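Local coordinates for DUF1214 domain-containing protein (Burkholderia cenocepacia, PDB 6ANS) that is of unknown function, carries the DUF1214 family domain and forms a two-chain assembly with a bound sodium ion, at residues V292-T297 and R377-K382; D288-I293 and I341-R346; G34-D39 and G229-A234. All coordinates share one frame; numbering follows the deposited sequence.

Contact 1 (V292-T297 and R377-K382); sequences VIDVDT and RTRVVK
The guanidinium of R377 has D294 CB over the centre of one face, 3.6 Å above its plane, and D296 OD1 at its edge, with NH2 to OD1 measuring 3.2 Å. That bond uses the syn lone pair of OD1, and the oxygen itself lies only 10° out of the guanidinium plane, whereas the NE contact to the same oxygen is long and weak. D294 meets R377 differently: its carboxylate is stacked on the guanidinium, and OD2 sits well out of the plane at 3.5 Å from NH1, an attraction of charges without a directed N-H. Two residues along the strand, R379 repeats the theme, with V292 CB over one face, offset toward the rim, and D294 OD2 at the edge, 3.3 Å from R379 NH1 in a weak bond. Both arginines have CG between the backbone N and the carbonyl carbon (chi1 52° and 69°) and then run extended, which carries their ends across to the neighbouring strand. The four charged side chains form a salt-bridge network on an antiparallel strand pair at one margin of a mixed four-stranded sheet: V292–R379 and D294–R377 are hydrogen-bonded pairs, V292 N to R379 O being 2.8 Å, with I293–T378 between them. A water donates to V292 O and D294 OD2. The other carboxylate oxygen, D294 OD1, bonds T339 on strand 338-343.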
loop_
_atom_site.group_PDB
_atom_site.type_symbol
_atom_site.label_atom_id
_atom_site.label_comp_id
_atom_site.label_asym_id
_atom_site.label_seq_id
_atom_site.Cartn_x
_atom_site.Cartn_y
_atom_site.Cartn_z
ATOM N N VAL A 292 -27.081 -6.953 22.973
ATOM C CA VAL A 292 -27.137 -8.407 23.012
ATOM C C VAL A 292 -27.766 -8.893 21.717
ATOM O O VAL A 292 -28.939 -8.613 21.447
ATOM C CB VAL A 292 -27.937 -8.907 24.223
ATOM C CG1 VAL A 292 -27.914 -10.439 24.274
ATOM C CG2 VAL A 292 -27.397 -8.288 25.514
ATOM N N ILE A 293 -26.991 -9.632 20.925
ATOM C CA ILE A 293 -27.434 -10.185 19.651
ATOM C C ILE A 293 -27.600 -11.688 19.818
ATOM O O ILE A 293 -26.728 -12.350 20.392
ATOM C CB ILE A 293 -26.434 -9.871 18.522
ATOM C CG1 ILE A 293 -26.043 -8.385 18.534
ATOM C CG2 ILE A 293 -26.996 -10.277 17.167
ATOM C CD1 ILE A 293 -24.897 -8.049 17.590
ATOM N N ASP A 294 -28.712 -12.225 19.306
ATOM C CA ASP A 294 -29.046 -13.637 19.445
ATOM C C ASP A 294 -29.552 -14.194 18.129
ATOM O O ASP A 294 -30.367 -13.559 17.452
ATOM C CB ASP A 294 -30.136 -13.869 20.497
ATOM C CG ASP A 294 -29.625 -13.748 21.906
ATOM O OD1 ASP A 294 -28.827 -14.607 22.328
ATOM O OD2 ASP A 294 -30.017 -12.781 22.590
ATOM N N VAL A 295 -29.093 -15.398 17.798
ATOM C CA VAL A 295 -29.724 -16.251 16.798
ATOM C C VAL A 295 -30.092 -17.557 17.493
ATOM O O VAL A 295 -29.275 -18.127 18.228
ATOM C CB VAL A 295 -28.813 -16.491 15.577
ATOM C CG1 VAL A 295 -28.649 -15.194 14.777
ATOM C CG2 VAL A 295 -27.454 -17.049 15.996
ATOM N N ASP A 296 -31.350 -17.984 17.331
ATOM C CA ASP A 296 -31.831 -19.149 18.071
ATOM C C ASP A 296 -31.231 -20.441 17.540
ATOM O O ASP A 296 -31.017 -21.385 18.307
ATOM C CB ASP A 296 -33.356 -19.197 18.028
ATOM C CG ASP A 296 -33.983 -18.015 18.745
ATOM O OD1 ASP A 296 -33.324 -17.460 19.648
ATOM O OD2 ASP A 296 -35.117 -17.623 18.395
ATOM N N THR A 297 -30.952 -20.498 16.244
ATOM C CA THR A 297 -30.266 -21.616 15.619
ATOM C C THR A 297 -29.180 -21.053 14.715
ATOM O O THR A 297 -29.197 -19.874 14.359
ATOM C CB THR A 297 -31.219 -22.489 14.785
ATOM O OG1 THR A 297 -31.806 -21.690 13.750
ATOM C CG2 THR A 297 -32.331 -23.085 15.650
ATOM N N ARG A 377 -31.944 -11.361 16.483
ATOM C CA ARG A 377 -32.650 -10.397 17.307
ATOM C C ARG A 377 -31.640 -9.695 18.207
ATOM O O ARG A 377 -30.549 -10.208 18.471
ATOM C CB ARG A 377 -33.737 -11.070 18.152
ATOM C CG ARG A 377 -33.275 -12.253 18.976
ATOM C CD ARG A 377 -34.470 -13.032 19.567
ATOM N NE ARG A 377 -34.046 -14.243 20.275
ATOM C CZ ARG A 377 -33.553 -14.240 21.510
ATOM N NH1 ARG A 377 -33.435 -13.094 22.169
ATOM N NH2 ARG A 377 -33.187 -15.374 22.093
ATOM N N THR A 378 -32.004 -8.492 18.650
ATOM C CA THR A 378 -31.126 -7.662 19.457
ATOM C C THR A 378 -31.917 -7.053 20.606
ATOM O O THR A 378 -33.138 -6.897 20.531
ATOM C CB THR A 378 -30.499 -6.522 18.643
ATOM O OG1 THR A 378 -31.521 -5.576 18.304
ATOM C CG2 THR A 378 -29.851 -7.053 17.358
ATOM N N ARG A 379 -31.200 -6.695 21.671
ATOM C CA ARG A 379 -31.763 -5.865 22.727
ATOM C C ARG A 379 -30.619 -5.162 23.445
ATOM O O ARG A 379 -29.487 -5.653 23.467
ATOM C CB ARG A 379 -32.619 -6.677 23.705
ATOM C CG ARG A 379 -31.860 -7.635 24.583
ATOM C CD ARG A 379 -32.818 -8.560 25.335
ATOM N NE ARG A 379 -32.134 -9.301 26.393
ATOM C CZ ARG A 379 -31.438 -10.415 26.188
ATOM N NH1 ARG A 379 -31.331 -10.906 24.959
ATOM N NH2 ARG A 379 -30.842 -11.028 27.208
ATOM N N VAL A 380 -30.909 -3.970 23.962
ATOM C CA VAL A 380 -29.948 -3.176 24.720
ATOM C C VAL A 380 -30.190 -3.367 26.210
ATOM O O VAL A 380 -31.324 -3.237 26.686
ATOM C CB VAL A 380 -30.031 -1.688 24.343
ATOM C CG1 VAL A 380 -29.074 -0.880 25.216
ATOM C CG2 VAL A 380 -29.705 -1.497 22.865
ATOM N N VAL A 381 -29.127 -3.685 26.950
ATOM C CA VAL A 381 -29.191 -3.833 28.399
ATOM C C VAL A 381 -28.024 -3.074 29.022
ATOM O O VAL A 381 -27.131 -2.579 28.332
ATOM C CB VAL A 381 -29.168 -5.306 28.847
ATOM C CG1 VAL A 381 -30.277 -6.096 28.157
ATOM C CG2 VAL A 381 -27.803 -5.912 28.560
ATOM N N LYS A 382 -28.049 -2.980 30.348
ATOM C CA LYS A 382 -26.912 -2.443 31.079
ATOM C C LYS A 382 -25.810 -3.498 31.143
ATOM O O LYS A 382 -26.074 -4.663 31.462
ATOM C CB LYS A 382 -27.334 -2.035 32.491
ATOM C CG LYS A 382 -28.258 -0.827 32.549
ATOM C CD LYS A 382 -27.493 0.459 32.332
ATOM C CE LYS A 382 -28.415 1.667 32.336
ATOM N NZ LYS A 382 -27.638 2.930 32.195
HETATM O O HOH W 1 -31.023 -10.431 21.961
#

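Contact 2 (D288-I293 and I341-R346); sequences DEALVI and IVAATR
The terminal methyl of I341 is wedged against V292, with CD1 at 3.7 Å from both V292 CG1 and V292 CG2, and the two side chains lie alongside each other, pointing the same way. Two torsions bring it there: CG1 of I341 stands anti to the carbonyl carbon (chi1 -52°), and chi2 of -82° folds CD1 toward the neighbouring strand. The other branch, I341 CG2, packs on A290 CB at 4.0 Å, and A290 CB also meets A343 CB. L291 and V342 occupy the reverse side of the sheet, CB to CB at 3.9 Å, while I293 CD1 reaches obliquely to V342 CG2.

This spacing is set by the backbone. L291 and V342 form an antiparallel hydrogen-bonded pair, with L291 N to V342 O and V342 N to L291 O both 2.9 Å; V292–I341 is the adjoining non-hydrogen-bonded pair. Past A343 the strands part, and a water spans the opening, donating to E289 O at 2.6 Å and accepting from A344 N. Farther out, L386 of helix 383-389 covers A290 and I341, whereas L353 of strand 351-354 touches V342. Axes 4.7 Å apart at 163° mark an antiparallel pair, and the strand order 351-354, 338-343, 289-295, 377-382 makes it the central one of a mixed four-stranded sheet, one face of which is packed by the C-terminal helix.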
loop_
_atom_site.group_PDB
_atom_site.type_symbol
_atom_site.label_atom_id
_atom_site.label_comp_id
_atom_site.label_asym_id
_atom_site.label_seq_id
_atom_site.Cartn_x
_atom_site.Cartn_y
_atom_site.Cartn_z
ATOM N N ASP A 288 -22.052 2.265 29.692
ATOM C CA ASP A 288 -22.638 1.283 30.595
ATOM C C ASP A 288 -23.651 0.374 29.909
ATOM O O ASP A 288 -24.327 -0.403 30.593
ATOM C CB ASP A 288 -23.314 1.976 31.785
ATOM C CG ASP A 288 -24.461 2.895 31.368
ATOM O OD1 ASP A 288 -24.729 3.034 30.158
ATOM O OD2 ASP A 288 -25.127 3.455 32.266
ATOM N N GLU A 289 -23.773 0.452 28.586
ATOM C CA GLU A 289 -24.748 -0.334 27.848
ATOM C C GLU A 289 -24.076 -1.406 27.001
ATOM O O GLU A 289 -22.916 -1.281 26.595
ATOM C CB GLU A 289 -25.601 0.561 26.950
ATOM C CG GLU A 289 -26.495 1.518 27.723
ATOM C CD GLU A 289 -27.280 2.427 26.810
ATOM O OE1 GLU A 289 -26.722 2.830 25.769
ATOM O OE2 GLU A 289 -28.454 2.726 27.121
ATOM N N ALA A 290 -24.832 -2.463 26.732
ATOM C CA ALA A 290 -24.390 -3.532 25.860
ATOM C C ALA A 290 -25.514 -3.875 24.898
ATOM O O ALA A 290 -26.697 -3.774 25.239
ATOM C CB ALA A 290 -23.970 -4.776 26.659
ATOM N N LEU A 291 -25.132 -4.275 23.690
ATOM C CA LEU A 291 -26.069 -4.765 22.692
ATOM C C LEU A 291 -25.975 -6.283 22.660
ATOM O O LEU A 291 -24.914 -6.835 22.345
ATOM C CB LEU A 291 -25.760 -4.180 21.313
ATOM C CG LEU A 291 -26.777 -4.570 20.234
ATOM C CD1 LEU A 291 -28.142 -3.931 20.499
ATOM C CD2 LEU A 291 -26.272 -4.223 18.859
ATOM N N VAL A 292 -27.081 -6.953 22.973
ATOM C CA VAL A 292 -27.137 -8.407 23.012
ATOM C C VAL A 292 -27.766 -8.893 21.717
ATOM O O VAL A 292 -28.939 -8.613 21.447
ATOM C CB VAL A 292 -27.937 -8.907 24.223
ATOM C CG1 VAL A 292 -27.914 -10.439 24.274
ATOM C CG2 VAL A 292 -27.397 -8.288 25.514
ATOM N N ILE A 293 -26.991 -9.632 20.925
ATOM C CA ILE A 293 -27.434 -10.185 19.651
ATOM C C ILE A 293 -27.600 -11.688 19.818
ATOM O O ILE A 293 -26.728 -12.350 20.392
ATOM C CB ILE A 293 -26.434 -9.871 18.522
ATOM C CG1 ILE A 293 -26.043 -8.385 18.534
ATOM C CG2 ILE A 293 -26.996 -10.277 17.167
ATOM C CD1 ILE A 293 -24.897 -8.049 17.590
ATOM N N ILE A 341 -22.133 -10.305 22.175
ATOM C CA ILE A 341 -22.347 -9.111 22.988
ATOM C C ILE A 341 -21.424 -8.001 22.505
ATOM O O ILE A 341 -20.203 -8.183 22.454
ATOM C CB ILE A 341 -22.097 -9.393 24.476
ATOM C CG1 ILE A 341 -22.890 -10.617 24.947
ATOM C CG2 ILE A 341 -22.381 -8.146 25.298
ATOM C CD1 ILE A 341 -24.326 -10.337 25.286
ATOM N N VAL A 342 -22.010 -6.853 22.161
ATOM C CA VAL A 342 -21.279 -5.630 21.833
ATOM C C VAL A 342 -21.193 -4.792 23.108
ATOM O O VAL A 342 -22.229 -4.427 23.674
ATOM C CB VAL A 342 -21.982 -4.848 20.708
ATOM C CG1 VAL A 342 -21.187 -3.632 20.316
ATOM C CG2 VAL A 342 -22.231 -5.731 19.494
ATOM N N ALA A 343 -19.973 -4.479 23.562
ATOM C CA ALA A 343 -19.781 -3.764 24.826
ATOM C C ALA A 343 -18.345 -3.258 24.939
ATOM O O ALA A 343 -17.468 -3.621 24.149
ATOM C CB ALA A 343 -20.126 -4.649 26.023
ATOM N N ALA A 344 -18.111 -2.417 25.952
ATOM C CA ALA A 344 -16.779 -1.860 26.183
ATOM C C ALA A 344 -15.821 -2.866 26.818
ATOM O O ALA A 344 -14.606 -2.776 26.608
ATOM C CB ALA A 344 -16.877 -0.618 27.075
ATOM N N THR A 345 -16.331 -3.793 27.627
ATOM C CA THR A 345 -15.533 -4.864 28.205
ATOM C C THR A 345 -16.306 -6.171 28.083
ATOM O O THR A 345 -17.536 -6.172 28.004
ATOM C CB THR A 345 -15.174 -4.580 29.675
ATOM O OG1 THR A 345 -16.373 -4.325 30.421
ATOM C CG2 THR A 345 -14.228 -3.392 29.795
ATOM N N ARG A 346 -15.575 -7.282 28.064
ATOM C CA ARG A 346 -16.198 -8.601 27.910
ATOM C C ARG A 346 -17.013 -8.970 29.145
ATOM O O ARG A 346 -16.518 -8.836 30.268
ATOM C CB ARG A 346 -15.159 -9.688 27.662
ATOM C CG ARG A 346 -15.766 -11.022 27.211
ATOM C CD ARG A 346 -14.706 -12.121 27.183
ATOM N NE ARG A 346 -13.821 -12.052 26.028
ATOM C CZ ARG A 346 -14.129 -12.504 24.818
ATOM N NH1 ARG A 346 -15.305 -13.088 24.611
ATOM N NH2 ARG A 346 -13.252 -12.387 23.821
HETATM O O HOH W 2 -20.424 -0.751 27.115
#

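Contact 3 (G34-D39 and G229-A234); sequences GQTWAD and GGLMRA
D39 OD1 accepts a hydrogen bond of 2.9 Å from Q35 NE2, one turn earlier in the same helix, and the methylene behind that carboxylate, D39 CB, packs against the selenium of selenomethionine M232. The motif is a pair of helices running nearly parallel, with short-segment axes 10° apart and 9.7 Å at closest approach. The amide nitrogen comes to OD1 from above the carboxylate plane, 38° out of it, although OD1 lies in the plane of the Q35 amide.

Across the interface the contact is apolar. M232 spans much of the gap because its chain bends at chi2 and chi3, laying the selenium at 4.0 Å from T36 CG2 as the two side chains cross. T36 presents this methyl with CG2 anti to its own N. L231, whose CB points toward helix 35-46, supplies the second half of the interface; L31 of helix 24-33 and F40 of helix 35-46 also pack against it. G34, with positive phi, ends helix 24-33 and stands as N-cap of the next, and its O takes the amide of A38. W37 turns toward the dimer interface: its NE1 bonds L44 O of the second subunit, and its ring meets F67 of that subunit. On its six-membered ring, CZ3 lies 4.3 Å from L231 CD2, which approaches at the ring edge.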
loop_
_atom_site.group_PDB
_atom_site.type_symbol
_atom_site.label_atom_id
_atom_site.label_comp_id
_atom_site.label_asym_id
_atom_site.label_seq_id
_atom_site.Cartn_x
_atom_site.Cartn_y
_atom_site.Cartn_z
ATOM N N GLY A 34 -0.923 21.003 -15.313
ATOM C CA GLY A 34 -1.182 21.072 -13.890
ATOM C C GLY A 34 -2.629 21.326 -13.523
ATOM O O GLY A 34 -2.976 21.257 -12.332
ATOM N N GLN A 35 -3.485 21.614 -14.508
ATOM C CA GLN A 35 -4.895 21.822 -14.213
ATOM C C GLN A 35 -5.523 20.554 -13.635
ATOM O O GLN A 35 -6.263 20.615 -12.643
ATOM C CB GLN A 35 -5.620 22.268 -15.488
ATOM C CG GLN A 35 -7.082 22.591 -15.290
ATOM C CD GLN A 35 -7.266 23.749 -14.339
ATOM O OE1 GLN A 35 -6.783 24.861 -14.588
ATOM N NE2 GLN A 35 -7.985 23.508 -13.256
ATOM N N THR A 36 -5.198 19.387 -14.209
ATOM C CA THR A 36 -5.762 18.135 -13.706
ATOM C C THR A 36 -5.363 17.906 -12.258
ATOM O O THR A 36 -6.181 17.456 -11.439
ATOM C CB THR A 36 -5.301 16.946 -14.558
ATOM O OG1 THR A 36 -5.559 17.213 -15.935
ATOM C CG2 THR A 36 -6.046 15.674 -14.140
ATOM N N TRP A 37 -4.099 18.189 -11.931
ATOM C CA TRP A 37 -3.652 18.017 -10.559
ATOM C C TRP A 37 -4.434 18.931 -9.631
ATOM O O TRP A 37 -4.836 18.519 -8.537
ATOM C CB TRP A 37 -2.144 18.285 -10.448
ATOM C CG TRP A 37 -1.611 17.994 -9.072
ATOM C CD1 TRP A 37 -1.240 18.906 -8.132
ATOM C CD2 TRP A 37 -1.419 16.698 -8.474
ATOM N NE1 TRP A 37 -0.822 18.266 -6.994
ATOM C CE2 TRP A 37 -0.922 16.912 -7.176
ATOM C CE3 TRP A 37 -1.610 15.380 -8.918
ATOM C CZ2 TRP A 37 -0.619 15.868 -6.311
ATOM C CZ3 TRP A 37 -1.307 14.336 -8.056
ATOM C CH2 TRP A 37 -0.816 14.584 -6.768
ATOM N N ALA A 38 -4.673 20.177 -10.055
ATOM C CA ALA A 38 -5.479 21.076 -9.236
ATOM C C ALA A 38 -6.884 20.522 -9.045
ATOM O O ALA A 38 -7.396 20.467 -7.919
ATOM C CB ALA A 38 -5.527 22.467 -9.873
ATOM N N ASP A 39 -7.517 20.083 -10.142
ATOM C CA ASP A 39 -8.869 19.535 -10.055
ATOM C C ASP A 39 -8.909 18.290 -9.184
ATOM O O ASP A 39 -9.868 18.076 -8.436
ATOM C CB ASP A 39 -9.392 19.204 -11.452
ATOM C CG ASP A 39 -9.610 20.433 -12.288
ATOM O OD1 ASP A 39 -9.502 21.556 -11.733
ATOM O OD2 ASP A 39 -9.847 20.273 -13.502
ATOM N N GLY A 229 -7.215 10.576 -16.979
ATOM C CA GLY A 229 -8.395 9.804 -16.622
ATOM C C GLY A 229 -8.242 9.069 -15.306
ATOM O O GLY A 229 -9.189 8.979 -14.520
ATOM N N GLY A 230 -7.057 8.514 -15.057
ATOM C CA GLY A 230 -6.848 7.780 -13.817
ATOM C C GLY A 230 -6.930 8.678 -12.599
ATOM O O GLY A 230 -7.515 8.307 -11.581
ATOM N N LEU A 231 -6.348 9.875 -12.683
ATOM C CA LEU A 231 -6.388 10.784 -11.537
ATOM C C LEU A 231 -7.818 11.209 -11.215
ATOM O O LEU A 231 -8.244 11.170 -10.053
ATOM C CB LEU A 231 -5.505 12.005 -11.799
ATOM C CG LEU A 231 -4.001 11.732 -11.717
ATOM C CD1 LEU A 231 -3.205 12.925 -12.246
ATOM C CD2 LEU A 231 -3.606 11.410 -10.291
HETATM N N MSE A 232 -8.580 11.618 -12.230
HETATM C CA MSE A 232 -9.943 12.077 -11.986
HETATM C C MSE A 232 -10.802 10.921 -11.465
HETATM O O MSE A 232 -11.586 11.104 -10.531
HETATM C CB MSE A 232 -10.554 12.705 -13.251
HETATM C CG MSE A 232 -9.908 14.058 -13.626
HETATM SE SE MSE A 232 -9.386 15.211 -12.064
HETATM C CE MSE A 232 -11.193 15.459 -11.301
ATOM N N ARG A 233 -10.638 9.720 -12.031
ATOM C CA ARG A 233 -11.391 8.582 -11.504
ATOM C C ARG A 233 -11.007 8.299 -10.055
ATOM O O ARG A 233 -11.877 8.012 -9.220
ATOM C CB ARG A 233 -11.186 7.333 -12.376
ATOM C CG ARG A 233 -12.069 7.319 -13.659
ATOM C CD ARG A 233 -11.968 5.974 -14.400
ATOM N NE ARG A 233 -10.642 5.803 -14.993
ATOM C CZ ARG A 233 -10.283 6.328 -16.161
ATOM N NH1 ARG A 233 -11.162 7.037 -16.864
ATOM N NH2 ARG A 233 -9.056 6.137 -16.632
ATOM N N ALA A 234 -9.714 8.392 -9.734
ATOM C CA ALA A 234 -9.285 8.177 -8.353
ATOM C C ALA A 234 -9.924 9.194 -7.418
ATOM O O ALA A 234 -10.483 8.829 -6.379
ATOM C CB ALA A 234 -7.756 8.232 -8.257
#

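From the N terminus, contact 3 comes first: about 190 residues, among them the strands of two four-stranded sheets, separate helix 35-46 from helix 224-251, which closes that loop. Contacts 1 and 2 then open together: both loops leave strand 289-295; contact 2 closes the shorter one at strand 338-343 and contact 1 the longer one at strand 377-382. Sharing V292 and I293, they put strand 289-295 between two antiparallel neighbours, and the K382–D288 salt bridge joins their outer ends. Contact 3 is remote, its centre about 48 Å from that of contact 1 and about 45 Å from that of contact 2, on the opposite side of the chain's centre, tying helices rather than strands.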